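Local coordinates for protein glycerol-3-phosphate dehydrogenase [NAD(+)] (Dunaliella salina, PDB 6IUY) that probably catalyses the NAD-dependent interconversion of dihydroxyacetone phosphate and glycerol 3-phosphate, and joins this dehydrogenase to a haloacid dehalogenase-like phosphatase domain in one chain, at residues G125-G133 with A188-Y198; V565-L575 with F587-H595. All blocks are in the same frame, centred on the assembly; numbering follows the deposited sequence.

Interaction 1 of 2, residues G125-G133 with A188-Y198; sequences GVEVFLISG and AIERIRRKYPY
Phe129 and Ile192 meet because each throws its gamma carbon opposite its own carbonyl carbon, Phe129 CG at chi1 -64° and Ile192 CG1 likewise, so that ring and methyl approach from opposite directions. The extended second torsion of Ile192 (170°) then carries CD1 over the centre of one face of the phenyl ring, a CH-pi contact with CD1 3.6 Å from the Phe129 centroid. At the rim of the same ring, Phe129 CZ lies 3.6 Å from Tyr196 CE2. The edge of Phe129 is turned toward the face of Tyr196 in an offset edge-to-face pair, with planes at 65°. Tyr198 CE2 adds a looser contact near the plane of the phenyl ring. Further along the strand, both branches of Ile131 press on the helix: CG2 packs on Ala188 CB at 4.0 Å, and CD1, also close to that methyl, lies 3.8 Å from Ile189 CG1. Strand 127-131 and the helix run nearly antiparallel here, as expected where a helix packs on the parallel sheet of a haloacid dehalogenase-like Rossmannoid fold; Phe154 of the neighbouring strand extends the surface under Ala188 and Ile192. Ile131 also touches Cys39, and its side chain is about 6 Å from that of the magnesium ligand Asp41. At the other end the apolar seam gives way to polar groups. One water donates to Glu127 OE1 at 2.7 Å and accepts from Tyr196 OH at 2.8 Å, while Glu127 OE2 is held by Asn152. With both carboxylate oxygens engaged, Glu127 is probably restrained from turning, and the seam is thus hydrophobic and centred on Phe129, closed at one end by a hydrated carboxylate.

Interaction 2 of 2, residues V565-L575 with F587-H595; sequences VLTSDEVQEIL and FTTINRIIH
Asn591 reaches from its helix into a row of polar groups on helix 565-575, and each of its side-chain atoms has a neighbour there. Its CB lies 3.6 Å from Ser568 OG and also faces the amide end of Gln572. CG, placed opposite the backbone N (chi1 -162°), rests against Gln572 CB and CG; the side chains cross obliquely, with amide planes only 20° apart. OD1 sits 3.4 Å from Gln572 CG, and ND2 at the tip spends its hydrogens on two acceptors. One bond runs almost straight in the amide plane to Ser568 OG at 2.9 Å; the other, tilted from that plane, reaches the anti lone pair of Asp569 OD1 at 2.8 Å. These bonds tie together two helices of the C-terminal, all-helical part of the dehydrogenase; the axes of segments 565-575 and 587-594 approach to 9.7 Å and cross at -119°. Asp569 OD1 accepts a second bond from His595 NE2 at 2.7 Å, a His-carboxylate pair near the end of helix 587-594; the donor comes from the syn side but clearly out of the carboxylate plane, while the oxygen lies close to the imidazole plane. An alanine in place of Asp569 would take away the shared acceptor, probably leaving His595 NE2 without its mate and the Asn591 amide less firmly fixed in rotation. Apolar contacts flank the polar row. Ile594 CD1 packs against Ser568, and its CG2 lies 4.1 Å from Val565 CG1, with Phe549 of helix 549-556 touching both Val565 and Ile594. Farther along, Val571 CG1 approaches the Phe587 ring obliquely, while Gln572 NE2 makes a weak bond to Thr588 OG1, which is held more firmly by the backbone oxygen of Glu581.

Both segments of interaction 1 precede those of interaction 2 in the sequence, and the contacts flank the middle of the chain, 52 Å apart between centres and about 34 Å between nearest atoms. They share no helix, strand or sheet. Residues 125-133 and 188-198 join a strand and a helix of the phosphatase-like domain, whose six-stranded parallel sheet carries the magnesium site; residues 565-575 and 587-595 join two helices in the dehydrogenase's C-terminal part, where the side chain of Val565 lies about 10 Å from bound dihydroxyacetone phosphate. Each contact thus belongs to the interior of a separate module, consistent with a di-domain enzyme that converts dihydroxyacetone phosphate directly to glycerol.

Interaction 1 of 2, residues G125-G133 with A188-Y198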
loop_
_atom_site.group_PDB
_atom_site.type_symbol
_atom_site.label_atom_id
_atom_site.label_comp_id
_atom_site.label_asym_id
_atom_site.label_seq_id
_atom_site.Cartn_x
_atom_site.Cartn_y
_atom_site.Cartn_z
ATOM N N GLY A 125 -6.393 15.447 25.833
ATOM C CA GLY A 125 -5.103 15.608 25.183
ATOM C C GLY A 125 -4.310 16.866 25.499
ATOM O O GLY A 125 -3.313 17.145 24.841
ATOM N N VAL A 126 -4.736 17.645 26.486
ATOM C CA VAL A 126 -3.891 18.744 26.960
ATOM C C VAL A 126 -2.762 18.139 27.799
ATOM O O VAL A 126 -3.026 17.374 28.719
ATOM C CB VAL A 126 -4.692 19.771 27.779
ATOM C CG1 VAL A 126 -3.777 20.865 28.339
ATOM C CG2 VAL A 126 -5.764 20.400 26.915
ATOM N N GLU A 127 -1.508 18.439 27.477
ATOM C CA GLU A 127 -0.414 17.915 28.306
ATOM C C GLU A 127 -0.222 18.749 29.567
ATOM O O GLU A 127 -0.250 19.980 29.530
ATOM C CB GLU A 127 0.912 17.836 27.533
ATOM C CG GLU A 127 1.191 16.423 26.989
ATOM C CD GLU A 127 2.370 15.739 27.658
ATOM O OE1 GLU A 127 3.510 16.067 27.282
ATOM O OE2 GLU A 127 2.169 14.868 28.541
ATOM N N VAL A 128 -0.024 18.053 30.675
ATOM C CA VAL A 128 0.094 18.688 31.973
ATOM C C VAL A 128 1.511 18.545 32.518
ATOM O O VAL A 128 2.105 17.457 32.481
ATOM C CB VAL A 128 -0.927 18.096 32.969
ATOM C CG1 VAL A 128 -0.569 18.472 34.410
ATOM C CG2 VAL A 128 -2.340 18.563 32.594
ATOM N N PHE A 129 2.048 19.664 32.996
ATOM C CA PHE A 129 3.356 19.696 33.634
ATOM C C PHE A 129 3.285 20.228 35.066
ATOM O O PHE A 129 2.479 21.110 35.388
ATOM C CB PHE A 129 4.326 20.568 32.842
ATOM C CG PHE A 129 4.625 20.062 31.475
ATOM C CD1 PHE A 129 5.758 19.295 31.246
ATOM C CD2 PHE A 129 3.796 20.374 30.407
ATOM C CE1 PHE A 129 6.051 18.834 29.984
ATOM C CE2 PHE A 129 4.081 19.915 29.145
ATOM C CZ PHE A 129 5.209 19.139 28.930
ATOM N N LEU A 130 4.142 19.686 35.918
ATOM C CA LEU A 130 4.474 20.335 37.170
ATOM C C LEU A 130 5.793 21.100 37.001
ATOM O O LEU A 130 6.782 20.545 36.498
ATOM C CB LEU A 130 4.582 19.306 38.294
ATOM C CG LEU A 130 3.364 18.409 38.472
ATOM C CD1 LEU A 130 3.592 17.388 39.559
ATOM C CD2 LEU A 130 2.151 19.248 38.788
ATOM N N ILE A 131 5.807 22.372 37.397
ATOM C CA ILE A 131 7.045 23.159 37.440
ATOM C C ILE A 131 7.187 23.799 38.821
ATOM O O ILE A 131 6.360 24.618 39.219
ATOM C CB ILE A 131 7.087 24.257 36.359
ATOM C CG1 ILE A 131 6.812 23.678 34.970
ATOM C CG2 ILE A 131 8.434 24.972 36.376
ATOM C CD1 ILE A 131 6.856 24.718 33.845
ATOM N N SER A 132 8.234 23.409 39.548
ATOM C CA SER A 132 8.376 23.780 40.947
ATOM C C SER A 132 9.796 24.232 41.264
ATOM O O SER A 132 10.758 23.837 40.600
ATOM C CB SER A 132 7.971 22.610 41.849
ATOM O OG SER A 132 8.587 22.682 43.124
ATOM N N GLY A 133 9.913 25.085 42.274
ATOM C CA GLY A 133 11.203 25.581 42.710
ATOM C C GLY A 133 11.595 24.866 43.980
ATOM O O GLY A 133 12.624 25.150 44.592
ATOM N N ALA A 188 12.119 26.702 32.102
ATOM C CA ALA A 188 11.486 25.395 31.968
ATOM C C ALA A 188 10.371 25.422 30.926
ATOM O O ALA A 188 10.148 24.435 30.236
ATOM C CB ALA A 188 10.934 24.927 33.300
ATOM N N ILE A 189 9.658 26.541 30.816
ATOM C CA ILE A 189 8.607 26.640 29.809
ATOM C C ILE A 189 9.234 26.767 28.424
ATOM O O ILE A 189 8.712 26.222 27.456
ATOM C CB ILE A 189 7.649 27.813 30.090
ATOM C CG1 ILE A 189 6.558 27.355 31.057
ATOM C CG2 ILE A 189 6.990 28.295 28.815
ATOM C CD1 ILE A 189 5.462 28.355 31.254
ATOM N N GLU A 190 10.376 27.447 28.341
ATOM C CA GLU A 190 11.102 27.582 27.077
ATOM C C GLU A 190 11.616 26.249 26.542
ATOM O O GLU A 190 11.696 26.042 25.329
ATOM C CB GLU A 190 12.279 28.538 27.242
ATOM C CG GLU A 190 11.949 29.991 26.961
ATOM C CD GLU A 190 13.057 30.937 27.410
ATOM O OE1 GLU A 190 14.023 30.464 28.048
ATOM O OE2 GLU A 190 12.958 32.152 27.131
ATOM N N ARG A 191 11.981 25.353 27.450
ATOM C CA ARG A 191 12.496 24.047 27.068
ATOM C C ARG A 191 11.362 23.162 26.571
ATOM O O ARG A 191 11.515 22.421 25.596
ATOM C CB ARG A 191 13.207 23.394 28.242
ATOM C CG ARG A 191 14.426 24.162 28.700
ATOM C CD ARG A 191 15.577 23.212 28.930
ATOM N NE ARG A 191 15.507 22.584 30.239
ATOM C CZ ARG A 191 15.771 21.302 30.460
ATOM N NH1 ARG A 191 16.103 20.505 29.446
ATOM N NH2 ARG A 191 15.690 20.815 31.696
ATOM N N ILE A 192 10.223 23.257 27.257
ATOM C CA ILE A 192 8.988 22.582 26.859
ATOM C C ILE A 192 8.562 22.998 25.452
ATOM O O ILE A 192 8.175 22.159 24.640
ATOM C CB ILE A 192 7.845 22.875 27.868
ATOM C CG1 ILE A 192 8.021 22.039 29.141
ATOM C CG2 ILE A 192 6.493 22.602 27.255
ATOM C CD1 ILE A 192 7.092 22.444 30.266
ATOM N N ARG A 193 8.662 24.291 25.158
ATOM C CA ARG A 193 8.227 24.824 23.876
ATOM C C ARG A 193 9.109 24.321 22.738
ATOM O O ARG A 193 8.642 24.162 21.609
ATOM C CB ARG A 193 8.222 26.349 23.923
ATOM C CG ARG A 193 7.449 27.009 22.805
ATOM C CD ARG A 193 7.530 28.550 22.870
ATOM N NE ARG A 193 6.702 29.093 23.943
ATOM C CZ ARG A 193 5.373 29.155 23.882
ATOM N NH1 ARG A 193 4.738 28.711 22.800
ATOM N NH2 ARG A 193 4.675 29.655 24.897
ATOM N N ARG A 194 10.381 24.061 23.036
ATOM C CA ARG A 194 11.331 23.608 22.012
ATOM C C ARG A 194 11.249 22.111 21.787
ATOM O O ARG A 194 11.728 21.589 20.788
ATOM C CB ARG A 194 12.769 23.936 22.400
ATOM C CG ARG A 194 13.065 25.369 22.743
ATOM C CD ARG A 194 14.454 25.430 23.380
ATOM N NE ARG A 194 15.490 24.908 22.488
ATOM C CZ ARG A 194 16.540 25.617 22.091
ATOM N NH1 ARG A 194 16.699 26.859 22.529
ATOM N NH2 ARG A 194 17.438 25.093 21.270
ATOM N N LYS A 195 10.672 21.420 22.754
ATOM C CA LYS A 195 10.640 19.970 22.751
ATOM C C LYS A 195 9.360 19.444 22.124
ATOM O O LYS A 195 9.348 18.358 21.550
ATOM C CB LYS A 195 10.771 19.458 24.182
ATOM C CG LYS A 195 10.792 17.964 24.349
ATOM C CD LYS A 195 11.091 17.629 25.795
ATOM C CE LYS A 195 11.215 16.167 26.006
ATOM N NZ LYS A 195 11.430 15.918 27.424
ATOM N N TYR A 196 8.281 20.214 22.253
ATOM C CA TYR A 196 6.969 19.756 21.831
ATOM C C TYR A 196 6.332 20.716 20.839
ATOM O O TYR A 196 6.700 21.889 20.766
ATOM C CB TYR A 196 6.036 19.581 23.025
ATOM C CG TYR A 196 6.497 18.630 24.124
ATOM C CD1 TYR A 196 6.217 17.270 24.057
ATOM C CD2 TYR A 196 7.154 19.112 25.262
ATOM C CE1 TYR A 196 6.606 16.408 25.065
ATOM C CE2 TYR A 196 7.552 18.259 26.279
ATOM C CZ TYR A 196 7.270 16.907 26.181
ATOM O OH TYR A 196 7.655 16.045 27.191
ATOM N N PRO A 197 5.360 20.214 20.071
ATOM C CA PRO A 197 4.646 21.025 19.084
ATOM C C PRO A 197 3.568 21.895 19.729
ATOM O O PRO A 197 2.539 22.148 19.108
ATOM C CB PRO A 197 4.027 19.980 18.163
ATOM C CG PRO A 197 3.825 18.780 19.044
ATOM C CD PRO A 197 4.922 18.802 20.065
ATOM N N TYR A 198 3.809 22.354 20.954
ATOM C CA TYR A 198 2.808 23.111 21.705
ATOM C C TYR A 198 2.961 24.585 21.413
ATOM O O TYR A 198 4.081 25.079 21.353
ATOM C CB TYR A 198 2.943 22.862 23.210
ATOM C CG TYR A 198 2.793 21.415 23.596
ATOM C CD1 TYR A 198 2.029 20.556 22.818
ATOM C CD2 TYR A 198 3.414 20.906 24.731
ATOM C CE1 TYR A 198 1.884 19.234 23.148
ATOM C CE2 TYR A 198 3.276 19.576 25.076
ATOM C CZ TYR A 198 2.507 18.742 24.277
ATOM O OH TYR A 198 2.343 17.407 24.591
HETATM O O HOH W 1 5.530 14.344 27.956
#

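Interaction 2 of 2, residues V565-L575 with F587-H595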
loop_
_atom_site.group_PDB
_atom_site.type_symbol
_atom_site.label_atom_id
_atom_site.label_comp_id
_atom_site.label_asym_id
_atom_site.label_seq_id
_atom_site.Cartn_x
_atom_site.Cartn_y
_atom_site.Cartn_z
ATOM N N VAL A 565 -21.092 5.741 -9.845
ATOM C CA VAL A 565 -21.333 6.194 -11.210
ATOM C C VAL A 565 -21.270 7.718 -11.291
ATOM O O VAL A 565 -20.709 8.274 -12.248
ATOM C CB VAL A 565 -22.683 5.682 -11.732
ATOM C CG1 VAL A 565 -23.062 6.396 -13.020
ATOM C CG2 VAL A 565 -22.608 4.180 -11.933
ATOM N N LEU A 566 -21.823 8.395 -10.282
ATOM C CA LEU A 566 -21.628 9.841 -10.140
ATOM C C LEU A 566 -20.130 10.165 -10.074
ATOM O O LEU A 566 -19.654 11.109 -10.707
ATOM C CB LEU A 566 -22.335 10.370 -8.885
ATOM C CG LEU A 566 -23.869 10.366 -8.893
ATOM C CD1 LEU A 566 -24.402 10.721 -7.508
ATOM C CD2 LEU A 566 -24.398 11.329 -9.922
ATOM N N THR A 567 -19.380 9.374 -9.317
ATOM C CA THR A 567 -17.949 9.641 -9.197
ATOM C C THR A 567 -17.249 9.340 -10.525
ATOM O O THR A 567 -16.331 10.040 -10.911
ATOM C CB THR A 567 -17.312 8.815 -8.063
ATOM O OG1 THR A 567 -18.080 8.973 -6.864
ATOM C CG2 THR A 567 -15.862 9.234 -7.808
ATOM N N SER A 568 -17.690 8.300 -11.228
ATOM C CA SER A 568 -17.131 7.993 -12.550
ATOM C C SER A 568 -17.272 9.195 -13.484
ATOM O O SER A 568 -16.310 9.584 -14.160
ATOM C CB SER A 568 -17.827 6.769 -13.173
ATOM O OG SER A 568 -17.199 6.381 -14.384
ATOM N N ASP A 569 -18.471 9.773 -13.528
ATOM C CA ASP A 569 -18.726 10.926 -14.394
ATOM C C ASP A 569 -17.914 12.128 -13.943
ATOM O O ASP A 569 -17.353 12.840 -14.766
ATOM C CB ASP A 569 -20.221 11.293 -14.433
ATOM C CG ASP A 569 -21.081 10.232 -15.124
ATOM O OD1 ASP A 569 -20.526 9.333 -15.801
ATOM O OD2 ASP A 569 -22.325 10.299 -15.000
ATOM N N GLU A 570 -17.833 12.364 -12.642
ATOM C CA GLU A 570 -17.083 13.529 -12.178
ATOM C C GLU A 570 -15.626 13.461 -12.652
ATOM O O GLU A 570 -15.105 14.414 -13.229
ATOM C CB GLU A 570 -17.156 13.651 -10.653
ATOM C CG GLU A 570 -18.566 14.002 -10.152
ATOM C CD GLU A 570 -18.926 13.322 -8.825
ATOM O OE1 GLU A 570 -17.997 12.842 -8.114
ATOM O OE2 GLU A 570 -20.142 13.269 -8.502
ATOM N N VAL A 571 -14.985 12.323 -12.424
ATOM C CA VAL A 571 -13.608 12.112 -12.860
ATOM C C VAL A 571 -13.467 12.143 -14.387
ATOM O O VAL A 571 -12.479 12.673 -14.918
ATOM C CB VAL A 571 -13.066 10.772 -12.327
ATOM C CG1 VAL A 571 -11.736 10.395 -13.015
ATOM C CG2 VAL A 571 -12.905 10.856 -10.848
ATOM N N GLN A 572 -14.441 11.597 -15.105
ATOM C CA GLN A 572 -14.320 11.599 -16.559
ATOM C C GLN A 572 -14.362 13.016 -17.101
ATOM O O GLN A 572 -13.661 13.341 -18.061
ATOM C CB GLN A 572 -15.409 10.759 -17.220
ATOM C CG GLN A 572 -15.015 10.296 -18.622
ATOM C CD GLN A 572 -13.749 9.466 -18.603
ATOM O OE1 GLN A 572 -13.454 8.800 -17.611
ATOM N NE2 GLN A 572 -12.980 9.514 -19.687
ATOM N N GLU A 573 -15.199 13.860 -16.497
ATOM C CA GLU A 573 -15.247 15.274 -16.849
ATOM C C GLU A 573 -13.860 15.904 -16.720
ATOM O O GLU A 573 -13.369 16.573 -17.630
ATOM C CB GLU A 573 -16.252 15.992 -15.955
ATOM C CG GLU A 573 -16.686 17.356 -16.444
ATOM C CD GLU A 573 -17.707 17.989 -15.516
ATOM O OE1 GLU A 573 -17.629 19.212 -15.297
ATOM O OE2 GLU A 573 -18.586 17.261 -15.002
ATOM N N ILE A 574 -13.210 15.655 -15.594
ATOM C CA ILE A 574 -11.844 16.128 -15.408
ATOM C C ILE A 574 -10.850 15.505 -16.405
ATOM O O ILE A 574 -9.957 16.196 -16.905
ATOM C CB ILE A 574 -11.373 15.869 -13.957
ATOM C CG1 ILE A 574 -12.298 16.609 -12.976
ATOM C CG2 ILE A 574 -9.918 16.295 -13.765
ATOM C CD1 ILE A 574 -12.157 16.176 -11.541
ATOM N N LEU A 575 -11.005 14.215 -16.711
ATOM C CA LEU A 575 -10.088 13.544 -17.640
ATOM C C LEU A 575 -10.233 14.126 -19.038
ATOM O O LEU A 575 -9.243 14.364 -19.735
ATOM C CB LEU A 575 -10.332 12.023 -17.681
ATOM C CG LEU A 575 -10.046 11.223 -16.398
ATOM C CD1 LEU A 575 -10.090 9.727 -16.660
ATOM C CD2 LEU A 575 -8.719 11.608 -15.757
ATOM N N PHE A 587 -10.336 3.733 -15.690
ATOM C CA PHE A 587 -11.344 4.742 -15.353
ATOM C C PHE A 587 -12.159 5.073 -16.601
ATOM O O PHE A 587 -13.380 5.199 -16.563
ATOM C CB PHE A 587 -10.705 6.024 -14.805
ATOM C CG PHE A 587 -10.184 5.902 -13.402
ATOM C CD1 PHE A 587 -10.345 4.738 -12.680
ATOM C CD2 PHE A 587 -9.542 6.971 -12.803
ATOM C CE1 PHE A 587 -9.868 4.649 -11.376
ATOM C CE2 PHE A 587 -9.065 6.882 -11.510
ATOM C CZ PHE A 587 -9.225 5.725 -10.793
ATOM N N THR A 588 -11.471 5.196 -17.723
ATOM C CA THR A 588 -12.122 5.613 -18.945
ATOM C C THR A 588 -13.008 4.529 -19.535
ATOM O O THR A 588 -14.122 4.825 -19.994
ATOM C CB THR A 588 -11.099 6.048 -19.998
ATOM O OG1 THR A 588 -10.506 7.281 -19.589
ATOM C CG2 THR A 588 -11.779 6.253 -21.360
ATOM N N THR A 589 -12.551 3.276 -19.539
ATOM C CA THR A 589 -13.409 2.265 -20.152
ATOM C C THR A 589 -14.589 1.939 -19.238
ATOM O O THR A 589 -15.653 1.582 -19.725
ATOM C CB THR A 589 -12.651 0.971 -20.554
ATOM O OG1 THR A 589 -12.951 -0.094 -19.651
ATOM C CG2 THR A 589 -11.169 1.185 -20.633
ATOM N N ILE A 590 -14.439 2.108 -17.926
ATOM C CA ILE A 590 -15.598 1.978 -17.030
ATOM C C ILE A 590 -16.700 3.009 -17.343
ATOM O O ILE A 590 -17.891 2.680 -17.315
ATOM C CB ILE A 590 -15.193 2.128 -15.552
ATOM C CG1 ILE A 590 -14.362 0.930 -15.090
ATOM C CG2 ILE A 590 -16.431 2.299 -14.685
ATOM C CD1 ILE A 590 -13.805 1.064 -13.669
ATOM N N ASN A 591 -16.301 4.249 -17.632
ATOM C CA ASN A 591 -17.256 5.315 -17.951
ATOM C C ASN A 591 -17.884 5.106 -19.323
ATOM O O ASN A 591 -19.086 5.284 -19.514
ATOM C CB ASN A 591 -16.579 6.692 -17.886
ATOM C CG ASN A 591 -17.586 7.838 -17.775
ATOM O OD1 ASN A 591 -17.922 8.485 -18.777
ATOM N ND2 ASN A 591 -18.083 8.083 -16.556
ATOM N N ARG A 592 -17.053 4.714 -20.278
ATOM C CA ARG A 592 -17.520 4.374 -21.602
ATOM C C ARG A 592 -18.492 3.185 -21.583
ATOM O O ARG A 592 -19.390 3.102 -22.429
ATOM C CB ARG A 592 -16.323 4.089 -22.498
ATOM C CG ARG A 592 -15.490 5.328 -22.776
ATOM C CD ARG A 592 -15.489 5.606 -24.267
ATOM N NE ARG A 592 -14.460 4.831 -24.945
ATOM C CZ ARG A 592 -14.419 4.579 -26.251
ATOM N NH1 ARG A 592 -15.371 5.014 -27.068
ATOM N NH2 ARG A 592 -13.411 3.861 -26.734
ATOM N N ILE A 593 -18.323 2.280 -20.619
ATOM C CA ILE A 593 -19.230 1.125 -20.450
ATOM C C ILE A 593 -20.551 1.540 -19.819
ATOM O O ILE A 593 -21.625 1.203 -20.313
ATOM C CB ILE A 593 -18.582 0.015 -19.584
ATOM C CG1 ILE A 593 -17.437 -0.642 -20.356
ATOM C CG2 ILE A 593 -19.621 -1.037 -19.153
ATOM C CD1 ILE A 593 -16.642 -1.578 -19.547
ATOM N N ILE A 594 -20.463 2.256 -18.702
ATOM C CA ILE A 594 -21.642 2.884 -18.121
ATOM C C ILE A 594 -22.478 3.604 -19.176
ATOM O O ILE A 594 -23.697 3.476 -19.199
ATOM C CB ILE A 594 -21.266 3.900 -17.056
ATOM C CG1 ILE A 594 -20.765 3.183 -15.797
ATOM C CG2 ILE A 594 -22.472 4.810 -16.754
ATOM C CD1 ILE A 594 -19.797 4.019 -15.001
ATOM N N HIS A 595 -21.826 4.361 -20.049
ATOM C CA HIS A 595 -22.579 5.185 -20.990
ATOM C C HIS A 595 -22.784 4.528 -22.351
ATOM O O HIS A 595 -23.349 5.134 -23.249
ATOM C CB HIS A 595 -21.906 6.547 -21.122
ATOM C CG HIS A 595 -22.055 7.376 -19.889
ATOM N ND1 HIS A 595 -23.281 7.838 -19.454
ATOM C CD2 HIS A 595 -21.153 7.777 -18.959
ATOM C CE1 HIS A 595 -23.124 8.504 -18.326
ATOM N NE2 HIS A 595 -21.840 8.486 -18.003
#